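Side-chain contacts in cellulase (Soil metagenome, PDB 5I2U), which probably hydrolyses the beta-1,4-glucosidic bonds of cellulose, as a halotolerant glycoside hydrolase of family 5 built on a TIM barrel: residues A[315-318]-A[319-323]; A[97-100]-A[101-104]. One frame throughout, in Å; residues are numbered along the deposited sequence.

Contact 1. Residues A[315-318]-A[319-323]; sequences GKLT and RNSIR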
loop_
_atom_site.group_PDB
_atom_site.type_symbol
_atom_site.label_atom_id
_atom_site.label_comp_id
_atom_site.label_asym_id
_atom_site.label_seq_id
_atom_site.Cartn_x
_atom_site.Cartn_y
_atom_site.Cartn_z
ATOM N N GLY A 315 3.706 11.031 -12.687
ATOM C CA GLY A 315 4.891 11.084 -11.825
ATOM C C GLY A 315 5.070 12.444 -11.177
ATOM O O GLY A 315 5.248 12.537 -9.961
ATOM N N LYS A 316 5.010 13.493 -11.989
ATOM C CA LYS A 316 5.107 14.856 -11.486
ATOM C C LYS A 316 3.996 15.189 -10.486
ATOM O O LYS A 316 4.254 15.790 -9.432
ATOM C CB LYS A 316 5.085 15.863 -12.646
ATOM C CG LYS A 316 6.332 15.863 -13.519
ATOM C CD LYS A 316 6.244 16.954 -14.581
ATOM C CE LYS A 316 7.526 17.103 -15.390
ATOM N NZ LYS A 316 7.636 16.045 -16.440
ATOM N N LEU A 317 2.768 14.832 -10.845
ATOM C CA LEU A 317 1.611 15.068 -9.998
ATOM C C LEU A 317 1.707 14.309 -8.662
ATOM O O LEU A 317 1.355 14.855 -7.604
ATOM C CB LEU A 317 0.339 14.667 -10.745
ATOM C CG LEU A 317 -0.998 14.877 -10.041
ATOM C CD1 LEU A 317 -1.149 16.326 -9.609
ATOM C CD2 LEU A 317 -2.140 14.470 -10.960
ATOM N N THR A 318 2.193 13.067 -8.716
ATOM C CA THR A 318 2.430 12.264 -7.507
ATOM C C THR A 318 3.537 12.870 -6.631
ATOM O O THR A 318 3.377 13.004 -5.417
ATOM C CB THR A 318 2.805 10.789 -7.854
ATOM O OG1 THR A 318 1.721 10.158 -8.552
ATOM C CG2 THR A 318 3.108 9.988 -6.602
ATOM N N ARG A 319 4.662 13.206 -7.244
ATOM C CA ARG A 319 5.786 13.774 -6.512
ATOM C C ARG A 319 5.363 15.043 -5.802
ATOM O O ARG A 319 5.657 15.214 -4.622
ATOM C CB ARG A 319 6.959 14.053 -7.455
ATOM C CG ARG A 319 8.212 14.559 -6.771
ATOM C CD ARG A 319 9.360 14.708 -7.751
ATOM N NE ARG A 319 10.506 15.360 -7.125
ATOM C CZ ARG A 319 10.612 16.677 -6.913
ATOM N NH1 ARG A 319 9.638 17.533 -7.268
ATOM N NH2 ARG A 319 11.710 17.148 -6.348
ATOM N N ASN A 320 4.686 15.929 -6.527
ATOM C CA ASN A 320 4.234 17.202 -5.960
ATOM C C ASN A 320 3.224 16.996 -4.859
ATOM O O ASN A 320 3.329 17.629 -3.812
ATOM C CB ASN A 320 3.640 18.136 -7.025
ATOM C CG ASN A 320 4.683 18.667 -7.995
ATOM O OD1 ASN A 320 5.848 18.851 -7.649
ATOM N ND2 ASN A 320 4.265 18.911 -9.220
ATOM N N SER A 321 2.263 16.110 -5.100
ATOM C CA SER A 321 1.248 15.766 -4.109
ATOM C C SER A 321 1.879 15.301 -2.807
ATOM O O SER A 321 1.475 15.732 -1.725
ATOM C CB SER A 321 0.301 14.668 -4.639
ATOM O OG SER A 321 -0.664 15.178 -5.550
ATOM N N ILE A 322 2.874 14.428 -2.910
ATOM C CA ILE A 322 3.503 13.871 -1.725
ATOM C C ILE A 322 4.364 14.922 -1.029
ATOM O O ILE A 322 4.356 14.998 0.193
ATOM C CB ILE A 322 4.322 12.589 -2.045
ATOM C CG1 ILE A 322 3.396 11.497 -2.563
ATOM C CG2 ILE A 322 5.048 12.064 -0.806
ATOM C CD1 ILE A 322 4.108 10.379 -3.285
ATOM N N ARG A 323 5.105 15.702 -1.805
ATOM C CA ARG A 323 6.016 16.728 -1.257
ATOM C C ARG A 323 5.305 17.867 -0.520
ATOM O O ARG A 323 5.788 18.318 0.512
ATOM C CB ARG A 323 6.895 17.324 -2.356
ATOM C CG ARG A 323 8.072 16.456 -2.739
ATOM C CD ARG A 323 8.770 17.044 -3.950
ATOM N NE ARG A 323 9.311 18.359 -3.624
ATOM C CZ ARG A 323 10.473 18.599 -3.002
ATOM N NH1 ARG A 323 11.306 17.613 -2.648
ATOM N NH2 ARG A 323 10.816 19.863 -2.745
#
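Thr-318 lays its methyl group beside the end of Ile-322 one helical turn on, CG2 meeting CD1 of Ile-322 at 3.5 Å, tighter than usual for two carbons. Both residues lie on helix 313-325, which follows the eighth strand of the TIM barrel and packs against its outside: Thr-318 rests on Ala-283 and Ile-322 on Trp-281 of strand 281-286. Chi1 of Thr-318 (-62°) sets OG1 beside the backbone N, where it bonds to Trp-314 O, and turns CG2 anti to that N, toward Ile-322. Regular i to i+4 bonds run through the segment, and Leu-317 O is gripped twice, by Ser-321 N and by Ser-321 OG, each at 2.9 Å and from opposite faces of its carbonyl plane. The same hydroxyl is bonded to Trp-267 NE1 of helix 264-276. Putting an alanine at Ser-321 would probably leave the Trp-267 indole N-H without this mate and Leu-317 O with the backbone bond as its remaining grip here. On another side of the helix, the extended Arg-319 reaches Asp-82 in a salt bridge through NE, and Arg-323 CD lies 3.4 Å above the plane of the Arg-319 guanidinium, over its centre.

Contact 2. Residues A[97-100]-A[101-104]; sequences EDNY and RENP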
loop_
_atom_site.group_PDB
_atom_site.type_symbol
_atom_site.label_atom_id
_atom_site.label_comp_id
_atom_site.label_asym_id
_atom_site.label_seq_id
_atom_site.Cartn_x
_atom_site.Cartn_y
_atom_site.Cartn_z
ATOM N N GLU A 97 3.283 -14.003 -15.037
ATOM C CA GLU A 97 4.492 -14.807 -15.163
ATOM C C GLU A 97 5.565 -14.357 -14.175
ATOM O O GLU A 97 5.724 -13.165 -13.919
ATOM C CB GLU A 97 5.053 -14.698 -16.600
ATOM C CG GLU A 97 4.309 -15.495 -17.679
ATOM C CD GLU A 97 3.079 -14.805 -18.253
ATOM O OE1 GLU A 97 2.486 -13.930 -17.590
ATOM O OE2 GLU A 97 2.684 -15.140 -19.387
ATOM N N ASP A 98 6.294 -15.323 -13.626
ATOM C CA ASP A 98 7.438 -15.085 -12.721
ATOM C C ASP A 98 7.066 -14.550 -11.305
ATOM O O ASP A 98 7.902 -13.986 -10.590
ATOM C CB ASP A 98 8.470 -14.175 -13.420
ATOM C CG ASP A 98 9.896 -14.571 -13.137
ATOM O OD1 ASP A 98 10.143 -15.748 -12.777
ATOM O OD2 ASP A 98 10.781 -13.680 -13.254
ATOM N N ASN A 99 5.821 -14.774 -10.904
ATOM C CA ASN A 99 5.307 -14.407 -9.574
ATOM C C ASN A 99 5.905 -15.231 -8.435
ATOM O O ASN A 99 6.697 -16.140 -8.671
ATOM C CB ASN A 99 3.786 -14.554 -9.566
ATOM C CG ASN A 99 3.347 -15.997 -9.719
ATOM O OD1 ASN A 99 3.525 -16.803 -8.813
ATOM N ND2 ASN A 99 2.778 -16.333 -10.870
ATOM N N TYR A 100 5.484 -14.918 -7.199
ATOM C CA TYR A 100 6.001 -15.566 -5.982
ATOM C C TYR A 100 5.836 -17.102 -5.941
ATOM O O TYR A 100 6.759 -17.811 -5.547
ATOM C CB TYR A 100 5.380 -14.898 -4.737
ATOM C CG TYR A 100 5.675 -15.583 -3.417
ATOM C CD1 TYR A 100 6.931 -15.491 -2.825
ATOM C CD2 TYR A 100 4.697 -16.333 -2.763
ATOM C CE1 TYR A 100 7.200 -16.123 -1.617
ATOM C CE2 TYR A 100 4.952 -16.968 -1.544
ATOM C CZ TYR A 100 6.208 -16.859 -0.982
ATOM O OH TYR A 100 6.459 -17.478 0.219
ATOM N N ARG A 101 4.680 -17.600 -6.378
ATOM C CA ARG A 101 4.407 -19.043 -6.406
ATOM C C ARG A 101 5.361 -19.781 -7.362
ATOM O O ARG A 101 5.940 -20.811 -7.017
ATOM C CB ARG A 101 2.944 -19.301 -6.781
ATOM C CG ARG A 101 1.975 -18.749 -5.748
ATOM C CD ARG A 101 0.515 -18.742 -6.161
ATOM N NE ARG A 101 0.267 -17.928 -7.351
ATOM C CZ ARG A 101 0.060 -18.388 -8.594
ATOM N NH1 ARG A 101 0.058 -19.698 -8.884
ATOM N NH2 ARG A 101 -0.152 -17.520 -9.576
ATOM N N GLU A 102 5.541 -19.221 -8.552
ATOM C CA GLU A 102 6.423 -19.790 -9.567
ATOM C C GLU A 102 7.912 -19.542 -9.252
ATOM O O GLU A 102 8.741 -20.397 -9.536
ATOM C CB GLU A 102 5.997 -19.259 -10.945
ATOM C CG GLU A 102 6.672 -19.887 -12.141
ATOM C CD GLU A 102 6.626 -18.974 -13.354
ATOM O OE1 GLU A 102 5.546 -18.376 -13.599
ATOM O OE2 GLU A 102 7.676 -18.844 -14.039
ATOM N N ASN A 103 8.255 -18.408 -8.642
ATOM C CA ASN A 103 9.661 -18.057 -8.403
ATOM C C ASN A 103 9.778 -17.230 -7.113
ATOM O O ASN A 103 9.917 -16.005 -7.171
ATOM C CB ASN A 103 10.225 -17.313 -9.634
ATOM C CG ASN A 103 11.731 -17.066 -9.558
ATOM O OD1 ASN A 103 12.384 -17.350 -8.557
ATOM N ND2 ASN A 103 12.282 -16.489 -10.621
ATOM N N PRO A 104 9.728 -17.902 -5.944
ATOM C CA PRO A 104 9.803 -17.174 -4.669
ATOM C C PRO A 104 11.187 -16.594 -4.334
ATOM O O PRO A 104 11.265 -15.604 -3.613
ATOM C CB PRO A 104 9.376 -18.224 -3.627
ATOM C CG PRO A 104 9.703 -19.548 -4.252
ATOM C CD PRO A 104 9.564 -19.356 -5.742
#
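An Asx motif joins Asn-99 to Arg-101, Glu-102 and Asn-103 in the surface loop between barrel strand 87-93 and helix 104-120. Asn-99 OD1 accepts from Glu-102 N at 3.2 Å, the donor standing above the amide carbonyl plane, and more weakly from Arg-101 N, while Asn-99 O takes Asn-103 N at 2.8 Å. A chi1 of 66° wedges the Asn-99 amide between its own backbone N and carbonyl carbon, bringing OD1 over these N-H groups; ND2 is held by Ile-96 O. The Arg-101 guanidinium lies nearly flat against this amide, the planes 20° apart, with OD1 over one face, offset toward the rim, and NH2 bonds to Leu-94 O. Tyr-100 crosses Pro-104 at about a right angle, CE1 lying 3.6 Å from Pro-104 CB, and its ring meets Phe-142 edge-to-face. Asn-103 caps the helix through OD1 to Phe-106 N and gives ND2 to Asp-98 OD1 at 3.1 Å, on the syn side but 30° out of the carboxylate plane. Glu-102 OE1 receives Asp-98 N from above its carboxylate plane. Asp-98 OD1 and Glu-102 OE2 come within 4.2 Å, a like-charge proximity that these two N-H donors probably ease and that may raise the proton affinity of either acid.

In the fold
Contacts 1 and 2 do not touch: their centres are 31 Å apart and their nearest atoms about 24 Å. They belong to different parts of the same barrel. Contact 2 comes first along the chain, in the crossover from the second strand to its helix, on the end of the barrel where strands finish and where TIM-barrel enzymes carry their active sites. Contact 1 lies within the last helix, on the outer wall, beside the eighth strand, which closes the barrel against the first. The magnesium ion, at Gly-151, Asp-187, Asp-189 and Asn-190, sits in neither: its residues follow helices 136-150 and 169-186, at the other end of the barrel from contact 2.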